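Local coordinates for protein transcriptional regulator, MarR family (Neisseria meningitidis serogroup B, PDB 3G3Z) that probably binds DNA as a dimer through a winged helix-turn-helix domain and regulates transcription, at residues 21-26 with 104-109; 35-40 with 67-72; 46-51 with 75-80. All blocks are in the same frame, centred on the assembly; numbering follows the deposited sequence.

Contact 1. Residues 21-26 with 104-109; sequences DKWIGQ and ESAQEF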
# COMPACT_ATOMS: atom_id res chain seq x y z
N ASP A 21 -4.83 5.35 3.21
CA ASP A 21 -4.91 5.02 4.62
C ASP A 21 -5.02 6.25 5.51
O ASP A 21 -5.70 6.23 6.53
CB ASP A 21 -3.71 4.18 5.06
CG ASP A 21 -3.91 2.70 4.82
OD1 ASP A 21 -2.95 1.93 5.03
OD2 ASP A 21 -5.02 2.31 4.41
N LYS A 22 -4.35 7.33 5.11
CA LYS A 22 -4.40 8.59 5.84
C LYS A 22 -5.81 9.18 5.77
O LYS A 22 -6.36 9.61 6.79
CB LYS A 22 -3.37 9.56 5.28
CG LYS A 22 -3.27 10.89 6.01
CD LYS A 22 -2.31 11.82 5.28
CE LYS A 22 -0.87 11.51 5.63
NZ LYS A 22 0.07 12.25 4.75
N TRP A 23 -6.40 9.18 4.58
CA TRP A 23 -7.78 9.63 4.42
C TRP A 23 -8.73 8.82 5.32
O TRP A 23 -9.56 9.40 6.02
CB TRP A 23 -8.25 9.58 2.97
CG TRP A 23 -9.66 9.99 2.86
CD1 TRP A 23 -10.14 11.26 2.80
CD2 TRP A 23 -10.80 9.13 2.87
NE1 TRP A 23 -11.51 11.25 2.74
CE2 TRP A 23 -11.94 9.95 2.79
CE3 TRP A 23 -10.98 7.74 2.93
CZ2 TRP A 23 -13.24 9.43 2.77
CZ3 TRP A 23 -12.26 7.23 2.91
CH2 TRP A 23 -13.37 8.06 2.83
N ILE A 24 -8.61 7.50 5.28
CA ILE A 24 -9.41 6.62 6.12
C ILE A 24 -9.27 7.02 7.59
O ILE A 24 -10.26 7.06 8.33
CB ILE A 24 -9.04 5.12 5.94
CG1 ILE A 24 -9.44 4.62 4.55
CG2 ILE A 24 -9.70 4.27 7.02
CD1 ILE A 24 -9.07 3.14 4.23
N GLY A 25 -8.03 7.32 7.99
CA GLY A 25 -7.73 7.68 9.38
C GLY A 25 -8.40 8.99 9.79
O GLY A 25 -8.72 9.18 10.96
N GLN A 26 -8.59 9.88 8.82
CA GLN A 26 -9.27 11.16 9.03
C GLN A 26 -10.78 11.01 9.22
O GLN A 26 -11.46 11.99 9.57
CB GLN A 26 -8.97 12.16 7.90
CG GLN A 26 -7.50 12.59 7.80
CD GLN A 26 -6.96 13.16 9.11
OE1 GLN A 26 -7.29 14.27 9.51
NE2 GLN A 26 -6.12 12.38 9.78
N GLU A 104 -20.75 9.09 2.64
CA GLU A 104 -20.86 10.45 2.13
C GLU A 104 -19.50 11.13 1.96
O GLU A 104 -19.23 11.72 0.92
CB GLU A 104 -21.80 11.28 2.99
CG GLU A 104 -23.25 10.98 2.73
CD GLU A 104 -24.17 11.58 3.78
OE1 GLU A 104 -24.16 12.83 3.92
OE2 GLU A 104 -24.89 10.81 4.45
N SER A 105 -18.66 11.04 2.99
CA SER A 105 -17.31 11.61 2.91
C SER A 105 -16.46 10.91 1.86
O SER A 105 -15.65 11.56 1.19
CB SER A 105 -16.60 11.61 4.26
OG SER A 105 -16.70 10.35 4.88
N ALA A 106 -16.65 9.60 1.71
CA ALA A 106 -15.97 8.82 0.66
C ALA A 106 -16.37 9.29 -0.72
O ALA A 106 -15.51 9.45 -1.59
CB ALA A 106 -16.26 7.34 0.82
N GLN A 107 -17.67 9.51 -0.91
CA GLN A 107 -18.20 9.98 -2.18
C GLN A 107 -17.74 11.42 -2.44
O GLN A 107 -17.42 11.78 -3.57
CB GLN A 107 -19.73 9.87 -2.21
CG GLN A 107 -20.38 10.25 -3.55
CD GLN A 107 -19.87 9.42 -4.72
OE1 GLN A 107 -19.76 8.20 -4.64
NE2 GLN A 107 -19.58 10.09 -5.83
N GLU A 108 -17.65 12.22 -1.39
CA GLU A 108 -17.11 13.57 -1.50
C GLU A 108 -15.63 13.57 -1.87
O GLU A 108 -15.22 14.30 -2.79
CB GLU A 108 -17.34 14.33 -0.20
CG GLU A 108 -17.05 15.80 -0.33
CD GLU A 108 -16.92 16.47 1.02
OE1 GLU A 108 -17.69 16.12 1.94
OE2 GLU A 108 -16.04 17.35 1.14
N PHE A 109 -14.82 12.78 -1.17
CA PHE A 109 -13.39 12.61 -1.50
C PHE A 109 -13.21 12.14 -2.94
O PHE A 109 -12.35 12.65 -3.66
CB PHE A 109 -12.73 11.60 -0.54
CG PHE A 109 -11.22 11.63 -0.57
CD1 PHE A 109 -10.52 12.79 -0.26
CD2 PHE A 109 -10.50 10.48 -0.86
CE1 PHE A 109 -9.14 12.82 -0.26
CE2 PHE A 109 -9.10 10.49 -0.86
CZ PHE A 109 -8.41 11.66 -0.56
O HOH W 1 -13.57 13.32 2.38

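Contact 2. Residues 35-40 with 67-72; sequences AVLYTL and KTLAGQ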
# COMPACT_ATOMS: atom_id res chain seq x y z
N ALA A 35 -12.73 -1.52 5.42
CA ALA A 35 -12.95 -2.64 4.51
C ALA A 35 -14.32 -3.29 4.75
O ALA A 35 -15.07 -3.49 3.81
CB ALA A 35 -11.81 -3.67 4.66
N VAL A 36 -14.65 -3.59 6.01
CA VAL A 36 -15.96 -4.18 6.37
C VAL A 36 -17.09 -3.18 6.19
O VAL A 36 -18.02 -3.41 5.41
CB VAL A 36 -15.96 -4.75 7.84
CG1 VAL A 36 -17.35 -5.32 8.23
CG2 VAL A 36 -14.92 -5.82 7.98
N LEU A 37 -17.01 -2.06 6.89
CA LEU A 37 -18.09 -1.06 6.92
C LEU A 37 -18.44 -0.48 5.54
O LEU A 37 -19.62 -0.39 5.18
CB LEU A 37 -17.72 0.08 7.90
CG LEU A 37 -17.52 -0.32 9.37
CD1 LEU A 37 -16.82 0.80 10.14
CD2 LEU A 37 -18.85 -0.68 10.03
N TYR A 38 -17.41 -0.10 4.79
CA TYR A 38 -17.64 0.49 3.48
C TYR A 38 -18.14 -0.51 2.43
O TYR A 38 -19.01 -0.16 1.63
CB TYR A 38 -16.41 1.23 3.00
CG TYR A 38 -16.66 2.07 1.78
CD1 TYR A 38 -17.32 3.30 1.87
CD2 TYR A 38 -16.25 1.64 0.51
CE1 TYR A 38 -17.56 4.08 0.73
CE2 TYR A 38 -16.48 2.41 -0.62
CZ TYR A 38 -17.13 3.62 -0.51
OH TYR A 38 -17.36 4.37 -1.64
N THR A 39 -17.60 -1.73 2.45
CA THR A 39 -18.11 -2.79 1.56
C THR A 39 -19.59 -3.06 1.83
O THR A 39 -20.41 -3.14 0.90
CB THR A 39 -17.29 -4.12 1.67
OG1 THR A 39 -15.90 -3.85 1.51
CG2 THR A 39 -17.71 -5.11 0.61
N LEU A 40 -19.95 -3.16 3.10
CA LEU A 40 -21.32 -3.51 3.47
C LEU A 40 -22.30 -2.38 3.16
O LEU A 40 -23.45 -2.64 2.80
CB LEU A 40 -21.40 -3.94 4.93
CG LEU A 40 -20.74 -5.27 5.32
CD1 LEU A 40 -20.98 -5.59 6.78
CD2 LEU A 40 -21.22 -6.43 4.44
N LYS A 67 -16.04 -9.38 14.65
CA LYS A 67 -16.41 -9.65 16.04
C LYS A 67 -16.64 -8.35 16.81
O LYS A 67 -17.63 -8.23 17.54
CB LYS A 67 -15.34 -10.52 16.73
CG LYS A 67 -15.71 -11.00 18.14
CD LYS A 67 -14.79 -12.14 18.61
CE LYS A 67 -15.12 -12.57 20.04
NZ LYS A 67 -14.37 -13.79 20.50
N THR A 68 -15.75 -7.37 16.63
CA THR A 68 -15.87 -6.07 17.32
C THR A 68 -17.12 -5.31 16.89
O THR A 68 -17.86 -4.80 17.73
CB THR A 68 -14.61 -5.17 17.14
OG1 THR A 68 -13.45 -5.89 17.54
CG2 THR A 68 -14.71 -3.92 18.02
N LEU A 69 -17.36 -5.27 15.58
CA LEU A 69 -18.51 -4.54 15.04
C LEU A 69 -19.87 -5.15 15.43
O LEU A 69 -20.83 -4.42 15.70
CB LEU A 69 -18.37 -4.35 13.52
CG LEU A 69 -17.24 -3.41 13.07
CD1 LEU A 69 -16.96 -3.56 11.60
CD2 LEU A 69 -17.53 -1.93 13.39
N ALA A 70 -19.94 -6.49 15.46
CA ALA A 70 -21.14 -7.19 15.89
C ALA A 70 -21.41 -6.92 17.37
O ALA A 70 -22.55 -6.69 17.75
CB ALA A 70 -21.04 -8.69 15.63
N GLY A 71 -20.35 -6.95 18.17
CA GLY A 71 -20.43 -6.65 19.60
C GLY A 71 -20.87 -5.22 19.85
O GLY A 71 -21.41 -4.90 20.91
N GLN A 72 -20.65 -4.35 18.87
CA GLN A 72 -21.14 -2.98 18.96
C GLN A 72 -22.53 -2.84 18.36
O GLN A 72 -23.07 -1.73 18.29
CB GLN A 72 -20.15 -2.02 18.32
CG GLN A 72 -18.95 -1.74 19.20
CD GLN A 72 -18.34 -0.39 18.92
OE1 GLN A 72 -18.40 0.52 19.75
NE2 GLN A 72 -17.78 -0.24 17.73

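Contact 3. Residues 46-51 with 75-80; sequences RTQKHI and IEWQEG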
# COMPACT_ATOMS: atom_id res chain seq x y z
N ARG A 46 -22.42 -9.23 2.18
CA ARG A 46 -21.25 -9.89 1.62
C ARG A 46 -20.68 -10.81 2.68
O ARG A 46 -20.87 -10.59 3.87
CB ARG A 46 -20.19 -8.87 1.20
CG ARG A 46 -20.59 -7.91 0.08
CD ARG A 46 -20.67 -8.63 -1.26
NE ARG A 46 -21.21 -7.76 -2.30
CZ ARG A 46 -21.40 -8.12 -3.57
NH1 ARG A 46 -21.09 -9.36 -3.96
NH2 ARG A 46 -21.90 -7.25 -4.44
N THR A 47 -19.97 -11.84 2.25
CA THR A 47 -19.33 -12.74 3.19
C THR A 47 -18.02 -12.11 3.62
O THR A 47 -17.49 -11.25 2.92
CB THR A 47 -19.04 -14.11 2.56
OG1 THR A 47 -18.10 -13.95 1.49
CG2 THR A 47 -20.33 -14.77 2.03
N GLN A 48 -17.50 -12.54 4.77
CA GLN A 48 -16.18 -12.12 5.22
C GLN A 48 -15.12 -12.38 4.15
O GLN A 48 -14.19 -11.58 3.96
CB GLN A 48 -15.80 -12.86 6.50
CG GLN A 48 -16.59 -12.40 7.72
CD GLN A 48 -16.35 -13.28 8.93
OE1 GLN A 48 -17.27 -13.56 9.69
NE2 GLN A 48 -15.11 -13.71 9.13
N LYS A 49 -15.27 -13.50 3.45
CA LYS A 49 -14.36 -13.88 2.37
C LYS A 49 -14.33 -12.86 1.23
O LYS A 49 -13.25 -12.48 0.75
CB LYS A 49 -14.69 -15.27 1.83
CG LYS A 49 -13.76 -15.71 0.71
CD LYS A 49 -13.37 -17.17 0.88
CE LYS A 49 -13.94 -18.03 -0.22
NZ LYS A 49 -12.99 -18.10 -1.38
N HIS A 50 -15.51 -12.40 0.81
CA HIS A 50 -15.59 -11.39 -0.26
C HIS A 50 -14.88 -10.09 0.12
O HIS A 50 -14.13 -9.51 -0.68
CB HIS A 50 -17.05 -11.10 -0.62
CG HIS A 50 -17.22 -9.96 -1.57
ND1 HIS A 50 -17.24 -10.14 -2.94
CD2 HIS A 50 -17.35 -8.63 -1.36
CE1 HIS A 50 -17.38 -8.97 -3.53
NE2 HIS A 50 -17.45 -8.03 -2.60
N ILE A 51 -15.14 -9.63 1.34
CA ILE A 51 -14.51 -8.45 1.90
C ILE A 51 -12.99 -8.62 1.97
O ILE A 51 -12.25 -7.73 1.54
CB ILE A 51 -15.09 -8.16 3.31
CG1 ILE A 51 -16.59 -7.82 3.21
CG2 ILE A 51 -14.32 -7.04 4.02
CD1 ILE A 51 -17.34 -7.98 4.51
N ILE A 75 -23.16 -4.62 12.93
CA ILE A 75 -23.30 -5.61 11.87
C ILE A 75 -24.00 -6.88 12.39
O ILE A 75 -24.23 -7.01 13.59
CB ILE A 75 -21.94 -5.99 11.23
CG1 ILE A 75 -21.01 -6.63 12.26
CG2 ILE A 75 -21.28 -4.76 10.55
CD1 ILE A 75 -19.78 -7.29 11.68
N GLU A 76 -24.32 -7.80 11.48
CA GLU A 76 -24.95 -9.07 11.84
C GLU A 76 -24.76 -10.15 10.78
O GLU A 76 -24.76 -9.86 9.58
CB GLU A 76 -26.45 -8.85 12.10
CG GLU A 76 -27.23 -8.43 10.85
CD GLU A 76 -28.56 -7.78 11.17
OE1 GLU A 76 -29.03 -7.92 12.32
OE2 GLU A 76 -29.12 -7.13 10.27
N TRP A 77 -24.59 -11.39 11.23
CA TRP A 77 -24.64 -12.54 10.34
C TRP A 77 -26.09 -12.96 10.21
O TRP A 77 -26.85 -12.90 11.17
CB TRP A 77 -23.84 -13.71 10.93
CG TRP A 77 -22.39 -13.44 11.08
CD1 TRP A 77 -21.41 -13.65 10.15
CD2 TRP A 77 -21.74 -12.90 12.24
NE1 TRP A 77 -20.19 -13.28 10.66
CE2 TRP A 77 -20.36 -12.82 11.94
CE3 TRP A 77 -22.18 -12.49 13.51
CZ2 TRP A 77 -19.41 -12.33 12.86
CZ3 TRP A 77 -21.24 -12.01 14.42
CH2 TRP A 77 -19.88 -11.94 14.09
N GLN A 78 -26.48 -13.39 9.01
CA GLN A 78 -27.78 -14.03 8.84
C GLN A 78 -27.71 -15.42 9.49
O GLN A 78 -26.62 -15.92 9.75
CB GLN A 78 -28.15 -14.14 7.37
CG GLN A 78 -27.23 -15.04 6.56
CD GLN A 78 -28.00 -16.07 5.75
OE1 GLN A 78 -28.56 -15.76 4.70
NE2 GLN A 78 -28.02 -17.30 6.24
N GLU A 79 -28.86 -16.03 9.74
CA GLU A 79 -28.88 -17.36 10.36
C GLU A 79 -28.84 -18.50 9.34
O GLU A 79 -29.48 -18.43 8.29
CB GLU A 79 -30.08 -17.50 11.31
CG GLU A 79 -29.95 -16.71 12.62
CD GLU A 79 -28.82 -17.21 13.52
OE1 GLU A 79 -28.62 -18.44 13.62
OE2 GLU A 79 -28.13 -16.36 14.13
N GLY A 80 -28.08 -19.55 9.67
CA GLY A 80 -27.96 -20.72 8.81
C GLY A 80 -27.19 -21.86 9.46
O GLY A 80 -26.58 -21.68 10.51

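Contact 1. Residues 21-26 with 104-109
The last turns of helix 5-25 run past helix 93-117 in a mostly antiparallel sense, with short axes 11.8 Å apart and N-to-C directions at 140°, and the CA atoms of Trp23 and Phe109 come as near as 8.7 Å. Two aromatic side chains bridge this gap. From opposite helices the indole of Trp23 and the phenyl ring of Phe109 slide past each other and settle into a face-to-face stack: the five-membered ring of the indole sits over the phenyl ring, the centroids 3.8 Å apart and the planes only 17° from parallel. Within this stack Trp23 NE1 lies 3.3 Å from Phe109 CG, while Trp23 CD1 sits above the middle of the phenyl ring. Both side chains carry CG anti to the backbone N (chi1 178° for Trp23), a torsion that sends the indole straight out across the interface. Its benzo ring reaches beyond Phe109 to the preceding turn, where Trp23 CH2 meets Ala106 CB at 3.6 Å. This is the junction of a MarR-type fold at which the N-terminal helix packs on the long helix that follows the wing, and it lies beside the dimer interface: in the second subunit, Ile140 packs on Trp23 and Thr139 on Phe109. The indole N-H is not buried without a partner. A water lying in the ring plane accepts from Trp23 NE1 at 2.9 Å and donates to Ser105 O at 3.0 Å, joining the two helices through a carbonyl that also takes the helical bond from Phe109 N. Ser105 OG has Pro101 O, one turn back, as its strongest partner; Leu102 O and Gln27 OE1 are also near, but its single proton cannot serve all three at once.

Contact 2. Residues 35-40 with 67-72
No flat group takes part where Val36 and Leu37 meet Leu69; there are no ring faces or edges here, only branched aliphatic side chains. Tyr38, the one aromatic residue in the two segments, points away from Leu69, and its ring stacks with Phe34. The contact belongs to the core of the winged helix-turn-helix domain, and joins helix 31-43 to the C-terminal part of helix 59-71, the helix that in MarR relatives usually enters the DNA major groove. Backbones stay well apart, the CA atoms of Leu37 and Leu69 being 8.8 Å from each other, and side chains from both helices fill the gap, Leu69 from one side, Val36 and Leu37 from the other. The CB of Leu69 points at helix 31-43, and with CG beside the backbone N (chi1 -68°) both methyls are carried forward. Val36 comes to meet it tip to tip: its CG1, anti to the backbone N, touches Leu69 CD1 at 3.8 Å. Leu37 starts out across the line of approach, but the end of the side chain swings in to reach Leu69. All three residues are buried, and the patch continues on Ile75 and Leu74, which pack on Leu69, and on Tyr98, which packs on Leu37. Leu37 CD2 fits into the fork of Leu69, 3.8 Å from CD1 and 3.8 Å from CD2 of that residue.

Contact 3. Residues 46-51 with 75-80
Gln48 stretches from the first turn of helix 48-55 to the rim of the Trp77 indole, where its amide oxygen meets the pyrrole N-H. The chain of Gln48 is extended beyond CG, which lies beside the backbone N (chi1 -72°), and it crosses the tryptophan side chain at a slant. Trp77 NE1 donates to Gln48 OE1 over 3.1 Å, and at 164° the bond is nearly straight. The donor lies in the carbonyl plane of Gln48, and the oxygen almost in the plane of the indole. The oxygen thus comes to the ring edge, with the amide plane turned 58° from the indole. The bond gives the one polar hydrogen of the indole a partner, and joins the first turn of helix 48-55 to the wing of a winged helix-turn-helix. On the other arm of the amide, Gln48 NE2 makes a weak hydrogen bond to Ser63 OG, consistent with this orientation of the amide. Just before Gln48, Thr47 is the N-cap of helix 48-55: its OG1 accepts from His50 N at 3.1 Å. On the same segment Arg46 NE, by a salt bridge, and His50 NE2, by a hydrogen bond, share Glu43 OE2. Arg84 makes a cation-pi contact with the Trp77 ring. In the wing, strand 75-77 pairs antiparallel with strand 89-91, and Arg46 hydrogen-bonds through its backbone to Leu89. Gln48 packs on Leu89 and on Val62 of helix 59-71, while Trp77 rests on Leu89 and on Ala70 of that same helix.

In the fold
Contacts 2 and 3 are neighbours inside the winged helix-turn-helix domain, with centres about 10 Å apart; Ala70, on the helix 59-71 of contact 2, packs on Ile75 and Trp77 of the strand of contact 3. Along the chain their segments alternate (35-40, 46-51, 67-72, 75-80), which interlocks three helices with the first strand of the wing. Contact 1 brackets all of this in sequence, bringing helix 5-25 against helix 93-117 near the second subunit. Its centre is about 17 Å from that of contact 2 and about 24 Å from that of contact 3. Ala106 against Tyr38 joins contacts 1 and 2, so helix 31-43 of the DNA-binding lobe directly touches helix 93-117 next to the dimer-forming region.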